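Local coordinates for putative transcription antitermination protein nusG (Methanocaldococcus jannaschii, PDB 3LPE) that stimulates transcription elongation as the NusG-like N-terminal (NGN) domain of archaeal Spt5, which engages RNA polymerase and forms a heterodimer with Spt4, at residues 36-41 with 64-69; 24-29 with 51-56; 42-47 with 84-89. All coordinates share one frame; numbering follows the deposited sequence.

From the N terminus the chain passes through 24-29 on helix 22-35, then 36-41 and 42-47, which share strand 40-45. It returns through 51-56 on strand 52-57, then runs through helix 60-67, which carries 64-69, and finally reaches 84-89 on helix 83-90. Interaction 2 closes the first loop, interaction 1 the next and interaction 3 the last. Each pair of contacts crosses, since their segments alternate, and none nests inside another. Interactions 1 and 2 join helices 22-35 and 60-67 to one face of the antiparallel sheet; interaction 3 lays the C-terminal helix on the other. Backbone bonds between strands 40-45 and 52-57 link interaction 2 to both neighbours.

Interaction 1: residues 36-41 with 64-69; sequences EQLDVY and EELIKG
Leu38 and Leu66 approach to 7.3 Å between their CA atoms, where the chain that has left helix 22-35 passes helix 60-67 on its way into strand 40-45. Just before this point Gln37 takes a positive phi of 54° and ends the first helix in a Schellman motif; just after it, Asp39 is the centre of an inverse gamma turn. Leu38 therefore sits on a short, sharply shaped connection and reaches over to the second helix. With CG anti to the carbonyl carbon (chi1 -55°), its fork is held against that helix, where the two methyls meet different residues. CD1 lies against the helix backbone, 3.7 Å from Leu66 CA, and also meets the root of that side chain, with Leu66 CB 3.9 Å away. CD2 turns to the preceding residue and touches Glu65 CG at 3.8 Å. Here the two side chains cross at about a right angle, and the glutamate offers its CB and CG, since a bend at chi2 (64°) turns the carboxylate away from the leucine. Glu65 OE2 is 5.2 Å from Glu36 OE1, a like-charge neighbour that is not in contact. Deeper in, Val40 adds a looser methyl contact, CG2 to Leu66 CD2 at 4.2 Å. No hydrogen bond joins the two segments directly. Polar ties run through neighbours instead: Asp39 N bonds to Asp62 OD1 in the first turn of helix 60-67, and Arg32 of the first helix holds Glu65 O. Leu66 and Val40 also meet Ala33 and Val55, which places this contact at the edge of the hydrophobic layer of the NGN fold, in which helices pack on an antiparallel sheet.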
loop_
_atom_site.group_PDB
_atom_site.type_symbol
_atom_site.label_atom_id
_atom_site.label_comp_id
_atom_site.label_asym_id
_atom_site.label_seq_id
_atom_site.Cartn_x
_atom_site.Cartn_y
_atom_site.Cartn_z
ATOM N N GLU A 36 2.278 -2.419 -16.405
ATOM C CA GLU A 36 1.897 -3.713 -16.983
ATOM C C GLU A 36 0.385 -3.953 -16.955
ATOM O O GLU A 36 -0.090 -5.012 -17.373
ATOM C CB GLU A 36 2.617 -4.868 -16.268
ATOM C CG GLU A 36 4.140 -4.857 -16.408
ATOM C CD GLU A 36 4.599 -5.034 -17.847
ATOM O OE1 GLU A 36 4.040 -5.912 -18.544
ATOM O OE2 GLU A 36 5.520 -4.301 -18.278
ATOM N N GLN A 37 -0.361 -2.969 -16.458
ATOM C CA GLN A 37 -1.828 -3.064 -16.387
ATOM C C GLN A 37 -2.308 -4.322 -15.670
ATOM O O GLN A 37 -3.181 -5.026 -16.163
ATOM C CB GLN A 37 -2.435 -2.995 -17.792
ATOM C CG GLN A 37 -2.116 -1.719 -18.534
ATOM C CD GLN A 37 -2.592 -1.749 -19.992
ATOM O OE1 GLN A 37 -2.040 -1.057 -20.848
ATOM N NE2 GLN A 37 -3.611 -2.558 -20.273
ATOM N N LEU A 38 -1.714 -4.609 -14.516
ATOM C CA LEU A 38 -2.104 -5.757 -13.710
ATOM C C LEU A 38 -3.290 -5.397 -12.841
ATOM O O LEU A 38 -3.448 -4.242 -12.451
ATOM C CB LEU A 38 -0.937 -6.178 -12.821
ATOM C CG LEU A 38 0.366 -6.459 -13.569
ATOM C CD1 LEU A 38 1.497 -6.697 -12.575
ATOM C CD2 LEU A 38 0.198 -7.649 -14.505
ATOM N N ASP A 39 -4.111 -6.388 -12.516
ATOM C CA ASP A 39 -5.257 -6.161 -11.639
ATOM C C ASP A 39 -4.815 -6.160 -10.180
ATOM O O ASP A 39 -5.214 -7.020 -9.395
ATOM C CB ASP A 39 -6.340 -7.213 -11.869
ATOM C CG ASP A 39 -7.050 -7.039 -13.209
ATOM O OD1 ASP A 39 -7.220 -5.886 -13.641
ATOM O OD2 ASP A 39 -7.413 -8.050 -13.838
ATOM N N VAL A 40 -3.991 -5.179 -9.839
ATOM C CA VAL A 40 -3.532 -4.957 -8.474
ATOM C C VAL A 40 -4.202 -3.673 -8.001
ATOM O O VAL A 40 -4.116 -2.637 -8.667
ATOM C CB VAL A 40 -1.997 -4.806 -8.430
ATOM C CG1 VAL A 40 -1.518 -4.431 -7.029
ATOM C CG2 VAL A 40 -1.315 -6.087 -8.904
ATOM N N TYR A 41 -4.871 -3.739 -6.854
ATOM C CA TYR A 41 -5.702 -2.633 -6.410
ATOM C C TYR A 41 -5.118 -1.804 -5.280
ATOM O O TYR A 41 -5.366 -0.602 -5.194
ATOM C CB TYR A 41 -7.070 -3.161 -6.012
ATOM C CG TYR A 41 -7.687 -4.032 -7.072
ATOM C CD1 TYR A 41 -7.747 -3.610 -8.399
ATOM C CD2 TYR A 41 -8.240 -5.259 -6.749
ATOM C CE1 TYR A 41 -8.333 -4.406 -9.384
ATOM C CE2 TYR A 41 -8.829 -6.057 -7.716
ATOM C CZ TYR A 41 -8.877 -5.627 -9.036
ATOM O OH TYR A 41 -9.472 -6.421 -9.995
ATOM N N GLU A 64 1.955 -12.883 -8.950
ATOM C CA GLU A 64 3.102 -13.578 -9.506
ATOM C C GLU A 64 3.758 -12.740 -10.588
ATOM O O GLU A 64 4.987 -12.629 -10.632
ATOM C CB GLU A 64 2.691 -14.944 -10.076
ATOM C CG GLU A 64 2.148 -15.924 -9.048
ATOM C CD GLU A 64 3.247 -16.610 -8.246
ATOM O OE1 GLU A 64 4.415 -16.176 -8.344
ATOM O OE2 GLU A 64 2.943 -17.587 -7.520
ATOM N N GLU A 65 2.938 -12.158 -11.468
ATOM C CA GLU A 65 3.469 -11.322 -12.536
ATOM C C GLU A 65 4.053 -10.033 -11.962
ATOM O O GLU A 65 5.069 -9.522 -12.440
ATOM C CB GLU A 65 2.390 -10.997 -13.572
ATOM C CG GLU A 65 2.932 -10.297 -14.821
ATOM C CD GLU A 65 3.908 -11.161 -15.610
ATOM O OE1 GLU A 65 3.943 -12.384 -15.384
ATOM O OE2 GLU A 65 4.639 -10.622 -16.462
ATOM N N LEU A 66 3.407 -9.522 -10.925
ATOM C CA LEU A 66 3.856 -8.293 -10.276
ATOM C C LEU A 66 5.297 -8.452 -9.759
ATOM O O LEU A 66 6.138 -7.572 -9.947
ATOM C CB LEU A 66 2.904 -7.946 -9.116
ATOM C CG LEU A 66 3.266 -6.704 -8.301
ATOM C CD1 LEU A 66 3.065 -5.447 -9.177
ATOM C CD2 LEU A 66 2.438 -6.626 -7.032
ATOM N N ILE A 67 5.593 -9.582 -9.122
ATOM C CA ILE A 67 6.882 -9.711 -8.440
ATOM C C ILE A 67 7.909 -10.402 -9.331
ATOM O O ILE A 67 9.059 -10.566 -8.952
ATOM C CB ILE A 67 6.774 -10.492 -7.090
ATOM C CG1 ILE A 67 6.351 -11.946 -7.313
ATOM C CG2 ILE A 67 5.852 -9.794 -6.111
ATOM C CD1 ILE A 67 6.523 -12.846 -6.051
ATOM N N LYS A 68 7.476 -10.822 -10.512
ATOM C CA LYS A 68 8.343 -11.565 -11.416
ATOM C C LYS A 68 9.660 -10.823 -11.668
ATOM O O LYS A 68 9.665 -9.739 -12.255
ATOM C CB LYS A 68 7.617 -11.842 -12.729
ATOM C CG LYS A 68 8.336 -12.791 -13.683
ATOM C CD LYS A 68 7.430 -13.131 -14.859
ATOM C CE LYS A 68 8.191 -13.827 -15.968
ATOM N NZ LYS A 68 7.373 -13.909 -17.205
ATOM N N GLY A 69 10.769 -11.402 -11.202
ATOM C CA GLY A 69 12.085 -10.827 -11.432
ATOM C C GLY A 69 12.400 -9.584 -10.613
ATOM O O GLY A 69 13.435 -8.947 -10.809
#

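Interaction 2: residues 24-29 with 51-56; sequences NIAGLM and GYVLVE
Met29, with Ala26 one turn earlier, packs helix 22-35 on Val53 and Val55 of strand 52-57, the helix-on-sheet layer at the heart of the NGN domain. The local axes are 9.2 Å apart at their closest and cross at -30°, so helix and strand run roughly the same way. Ala26 makes the lighter contact, its CB 4.4 Å from Val53 CG1. Met29 does most of the filling. Its CB meets Ile43 CD1 of the neighbouring strand at 3.6 Å. From there CG swings anti to the carbonyl carbon (chi1 -82°) and comes to 3.7 Å from Leu66 CD2, contributed by helix 60-67. The chain then stays extended, which carries the sulfur down to the strand: SD sits 3.9 Å from Val55 CG2 and 4.0 Å from Val53 CG1, touching one methyl of each valine that faces the helix. The Met29 and Val53 side chains pass each other pointing in opposite directions, whereas Met29 meets Val55 at a slant. No hydrogen bond passes between the segments, and all four residues that touch are buried, so the join is purely apolar. Leu54, between the two valines, points away to the other face of the sheet, and Glu56, further along the strand, is bonded to Ser39 and Glu40 of the neighbouring Spt4 chain. At the tip of Met29, the methyl CE lies 3.7 Å from Val55 CG2 and, on another side, 3.7 Å from Ile67 CG2.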
loop_
_atom_site.group_PDB
_atom_site.type_symbol
_atom_site.label_atom_id
_atom_site.label_comp_id
_atom_site.label_asym_id
_atom_site.label_seq_id
_atom_site.Cartn_x
_atom_site.Cartn_y
_atom_site.Cartn_z
ATOM N N ASN A 24 10.112 0.485 -0.177
ATOM C CA ASN A 24 10.786 0.507 -1.469
ATOM C C ASN A 24 10.107 -0.435 -2.434
ATOM O O ASN A 24 9.810 -0.071 -3.568
ATOM C CB ASN A 24 12.284 0.125 -1.355
ATOM C CG ASN A 24 13.135 1.231 -0.739
ATOM O OD1 ASN A 24 12.700 2.371 -0.612
ATOM N ND2 ASN A 24 14.366 0.889 -0.361
ATOM N N ILE A 25 9.834 -1.655 -1.978
ATOM C CA ILE A 25 9.225 -2.641 -2.854
ATOM C C ILE A 25 7.753 -2.288 -3.208
ATOM O O ILE A 25 7.316 -2.492 -4.327
ATOM C CB ILE A 25 9.357 -4.052 -2.270
ATOM C CG1 ILE A 25 10.774 -4.556 -2.531
ATOM C CG2 ILE A 25 8.363 -4.999 -2.921
ATOM C CD1 ILE A 25 11.249 -5.511 -1.492
ATOM N N ALA A 26 7.023 -1.750 -2.246
ATOM C CA ALA A 26 5.655 -1.286 -2.505
ATOM C C ALA A 26 5.667 -0.267 -3.654
ATOM O O ALA A 26 4.789 -0.293 -4.497
ATOM C CB ALA A 26 5.079 -0.652 -1.270
ATOM N N GLY A 27 6.652 0.626 -3.651
ATOM C CA GLY A 27 6.812 1.628 -4.698
ATOM C C GLY A 27 7.085 1.056 -6.082
ATOM O O GLY A 27 6.458 1.447 -7.067
ATOM N N LEU A 28 8.037 0.130 -6.162
ATOM C CA LEU A 28 8.320 -0.595 -7.394
ATOM C C LEU A 28 7.107 -1.375 -7.873
ATOM O O LEU A 28 6.833 -1.461 -9.071
ATOM C CB LEU A 28 9.489 -1.570 -7.187
ATOM C CG LEU A 28 10.805 -0.898 -6.807
ATOM C CD1 LEU A 28 11.868 -1.967 -6.511
ATOM C CD2 LEU A 28 11.266 0.056 -7.916
ATOM N N MET A 29 6.385 -1.960 -6.936
ATOM C CA MET A 29 5.203 -2.733 -7.283
ATOM C C MET A 29 4.152 -1.836 -7.935
ATOM O O MET A 29 3.554 -2.192 -8.945
ATOM C CB MET A 29 4.601 -3.368 -6.033
ATOM C CG MET A 29 5.279 -4.662 -5.608
ATOM S SD MET A 29 4.682 -5.111 -3.991
ATOM C CE MET A 29 5.028 -6.869 -3.940
ATOM N N GLY A 51 9.375 -7.137 6.772
ATOM C CA GLY A 51 9.705 -8.210 5.849
ATOM C C GLY A 51 8.578 -8.671 4.955
ATOM O O GLY A 51 8.729 -9.659 4.225
ATOM N N TYR A 52 7.454 -7.960 4.988
ATOM C CA TYR A 52 6.305 -8.323 4.149
ATOM C C TYR A 52 5.568 -7.110 3.609
ATOM O O TYR A 52 5.492 -6.081 4.253
ATOM C CB TYR A 52 5.303 -9.171 4.934
ATOM C CG TYR A 52 5.907 -10.468 5.365
ATOM C CD1 TYR A 52 6.614 -10.557 6.555
ATOM C CD2 TYR A 52 5.825 -11.589 4.556
ATOM C CE1 TYR A 52 7.209 -11.741 6.949
ATOM C CE2 TYR A 52 6.428 -12.782 4.940
ATOM C CZ TYR A 52 7.110 -12.843 6.133
ATOM O OH TYR A 52 7.702 -14.015 6.513
ATOM N N VAL A 53 5.030 -7.268 2.419
ATOM C CA VAL A 53 4.162 -6.258 1.823
ATOM C C VAL A 53 2.874 -6.990 1.459
ATOM O O VAL A 53 2.910 -8.134 0.976
ATOM C CB VAL A 53 4.825 -5.623 0.576
ATOM C CG1 VAL A 53 3.870 -4.697 -0.135
ATOM C CG2 VAL A 53 6.074 -4.843 0.995
ATOM N N LEU A 54 1.735 -6.358 1.719
ATOM C CA LEU A 54 0.442 -6.981 1.432
ATOM C C LEU A 54 -0.071 -6.447 0.110
ATOM O O LEU A 54 -0.071 -5.242 -0.080
ATOM C CB LEU A 54 -0.544 -6.612 2.534
ATOM C CG LEU A 54 -0.148 -7.129 3.926
ATOM C CD1 LEU A 54 -1.174 -6.745 4.976
ATOM C CD2 LEU A 54 0.050 -8.633 3.916
ATOM N N VAL A 55 -0.528 -7.333 -0.778
ATOM C CA VAL A 55 -0.930 -6.935 -2.129
ATOM C C VAL A 55 -2.351 -7.406 -2.360
ATOM O O VAL A 55 -2.627 -8.585 -2.308
ATOM C CB VAL A 55 -0.003 -7.542 -3.218
ATOM C CG1 VAL A 55 -0.465 -7.170 -4.644
ATOM C CG2 VAL A 55 1.468 -7.103 -2.995
ATOM N N GLU A 56 -3.249 -6.455 -2.579
ATOM C CA GLU A 56 -4.641 -6.753 -2.924
ATOM C C GLU A 56 -4.765 -6.838 -4.458
ATOM O O GLU A 56 -4.445 -5.882 -5.190
ATOM C CB GLU A 56 -5.543 -5.657 -2.352
ATOM C CG GLU A 56 -7.047 -5.918 -2.476
ATOM C CD GLU A 56 -7.876 -4.750 -1.984
ATOM O OE1 GLU A 56 -9.063 -4.953 -1.677
ATOM O OE2 GLU A 56 -7.343 -3.633 -1.889
#

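Interaction 3: residues 42-47 with 84-89; sequences SILASE and EEIEPL
Ser46 and Leu89 have the nearest CA atoms of this contact, 6.5 Å apart, where the chain leaving strand 40-45 runs alongside the C-terminal helix. The apolar contacts begin two residues earlier, at Leu44. With CG anti to the backbone N (chi1 166°), this leucine places CD2 against the helix, where the methyl is 3.9 Å from Ile86 CG2 and 4.3 Å from Leu89 CD1. Leu44 and Ile86 lie alongside with their chains running in opposite directions, so that branch meets branch. Leu54 of the adjacent strand touches all three of these residues and completes a small cluster on the sheet face opposite to helix 22-35, on which the preceding Ile43 packs. A mixed contact follows: the other methyl of Leu89, CD2, rests 3.7 Å from Ser46 OG. That hydroxyl also has polar partners, the backbone N of Ser48 and a water at 2.5 Å, short enough that the exact distance is doubtful. The same water donates a hydrogen bond to Leu89 O at 2.8 Å, and thus bridges the serine side chain to the helix backbone. Within the helix, which is weakly bonded and kinked around Pro88, Leu89 N bonds three residues back to Ile86 O at 2.8 Å. Residues 42 to 45 also pair in an antiparallel ladder with a strand of the neighbouring Spt4 chain, which continues the sheet across the heterodimer, and Leu55 of that chain packs on Leu44. Since no hydrogen bond spans the two segments directly, their join rests on methyl groups of branched side chains, with one bridging water as the polar link; between these segments the contact is thus mainly apolar and should depend little on directional bonds.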
loop_
_atom_site.group_PDB
_atom_site.type_symbol
_atom_site.label_atom_id
_atom_site.label_comp_id
_atom_site.label_asym_id
_atom_site.label_seq_id
_atom_site.Cartn_x
_atom_site.Cartn_y
_atom_site.Cartn_z
ATOM N N SER A 42 -4.340 -2.438 -4.410
ATOM C CA SER A 42 -3.671 -1.690 -3.358
ATOM C C SER A 42 -2.485 -2.485 -2.840
ATOM O O SER A 42 -2.401 -3.679 -3.068
ATOM C CB SER A 42 -4.620 -1.316 -2.208
ATOM O OG SER A 42 -4.912 -2.446 -1.406
ATOM N N ILE A 43 -1.569 -1.781 -2.182
ATOM C CA ILE A 43 -0.339 -2.362 -1.666
ATOM C C ILE A 43 -0.136 -1.744 -0.299
ATOM O O ILE A 43 -0.245 -0.536 -0.134
ATOM C CB ILE A 43 0.861 -2.034 -2.566
ATOM C CG1 ILE A 43 0.625 -2.550 -3.986
ATOM C CG2 ILE A 43 2.141 -2.711 -2.054
ATOM C CD1 ILE A 43 1.469 -1.817 -5.003
ATOM N N LEU A 44 0.108 -2.575 0.707
ATOM C CA LEU A 44 0.165 -2.053 2.068
ATOM C C LEU A 44 1.465 -2.491 2.751
ATOM O O LEU A 44 1.774 -3.694 2.801
ATOM C CB LEU A 44 -1.059 -2.551 2.863
ATOM C CG LEU A 44 -1.012 -2.394 4.376
ATOM C CD1 LEU A 44 -1.339 -0.988 4.740
ATOM C CD2 LEU A 44 -1.969 -3.353 5.043
ATOM N N ALA A 45 2.219 -1.518 3.249
ATOM C CA ALA A 45 3.455 -1.785 3.967
ATOM C C ALA A 45 3.335 -1.198 5.354
ATOM O O ALA A 45 3.424 0.012 5.521
ATOM C CB ALA A 45 4.665 -1.200 3.229
ATOM N N SER A 46 3.106 -2.061 6.339
ATOM C CA SER A 46 2.931 -1.651 7.731
ATOM C C SER A 46 4.226 -1.802 8.517
ATOM O O SER A 46 4.919 -2.816 8.374
ATOM C CB SER A 46 1.861 -2.525 8.388
ATOM O OG SER A 46 1.888 -2.384 9.797
ATOM N N GLU A 47 4.532 -0.813 9.354
ATOM C CA GLU A 47 5.725 -0.847 10.188
ATOM C C GLU A 47 5.647 -2.000 11.172
ATOM O O GLU A 47 6.660 -2.454 11.681
ATOM C CB GLU A 47 5.902 0.469 10.951
ATOM C CG GLU A 47 6.382 1.612 10.087
ATOM C CD GLU A 47 7.688 1.297 9.387
ATOM O OE1 GLU A 47 7.836 1.659 8.199
ATOM O OE2 GLU A 47 8.566 0.679 10.023
ATOM N N GLU A 84 -10.225 -8.908 7.702
ATOM C CA GLU A 84 -10.200 -8.692 9.152
ATOM C C GLU A 84 -8.805 -8.750 9.776
ATOM O O GLU A 84 -8.564 -8.102 10.792
ATOM C CB GLU A 84 -11.137 -9.657 9.895
ATOM C CG GLU A 84 -11.460 -10.914 9.127
ATOM C CD GLU A 84 -12.491 -10.654 8.052
ATOM O OE1 GLU A 84 -13.415 -9.850 8.306
ATOM O OE2 GLU A 84 -12.370 -11.245 6.956
ATOM N N GLU A 85 -7.895 -9.514 9.178
ATOM C CA GLU A 85 -6.524 -9.602 9.695
ATOM C C GLU A 85 -5.701 -8.376 9.315
ATOM O O GLU A 85 -4.655 -8.102 9.893
ATOM C CB GLU A 85 -5.836 -10.915 9.249
ATOM C CG GLU A 85 -6.481 -12.152 9.896
ATOM C CD GLU A 85 -5.858 -13.488 9.476
ATOM O OE1 GLU A 85 -4.897 -13.488 8.685
ATOM O OE2 GLU A 85 -6.353 -14.539 9.944
ATOM N N ILE A 86 -6.214 -7.612 8.361
ATOM C CA ILE A 86 -5.549 -6.420 7.870
ATOM C C ILE A 86 -6.003 -5.126 8.556
ATOM O O ILE A 86 -5.206 -4.219 8.772
ATOM C CB ILE A 86 -5.768 -6.317 6.348
ATOM C CG1 ILE A 86 -4.934 -7.388 5.645
ATOM C CG2 ILE A 86 -5.444 -4.925 5.823
ATOM C CD1 ILE A 86 -5.099 -7.395 4.157
ATOM N N GLU A 87 -7.287 -5.046 8.898
ATOM C CA GLU A 87 -7.865 -3.846 9.485
ATOM C C GLU A 87 -7.085 -3.226 10.653
ATOM O O GLU A 87 -6.926 -1.999 10.702
ATOM C CB GLU A 87 -9.334 -4.084 9.870
ATOM C CG GLU A 87 -10.208 -4.430 8.671
ATOM C CD GLU A 87 -11.673 -4.589 9.029
ATOM O OE1 GLU A 87 -12.189 -3.760 9.808
ATOM O OE2 GLU A 87 -12.308 -5.535 8.517
ATOM N N PRO A 88 -6.605 -4.057 11.598
ATOM C CA PRO A 88 -5.841 -3.477 12.708
ATOM C C PRO A 88 -4.578 -2.760 12.228
ATOM O O PRO A 88 -4.092 -1.857 12.910
ATOM C CB PRO A 88 -5.467 -4.708 13.557
ATOM C CG PRO A 88 -6.480 -5.741 13.205
ATOM C CD PRO A 88 -6.745 -5.520 11.741
ATOM N N LEU A 89 -4.053 -3.163 11.076
ATOM C CA LEU A 89 -2.881 -2.498 10.511
ATOM C C LEU A 89 -3.183 -1.082 10.006
ATOM O O LEU A 89 -2.280 -0.250 9.898
ATOM C CB LEU A 89 -2.279 -3.336 9.381
ATOM C CG LEU A 89 -1.830 -4.733 9.819
ATOM C CD1 LEU A 89 -1.254 -5.512 8.654
ATOM C CD2 LEU A 89 -0.825 -4.608 10.925
HETATM O O HOH W 1 0.355 -0.626 10.809
#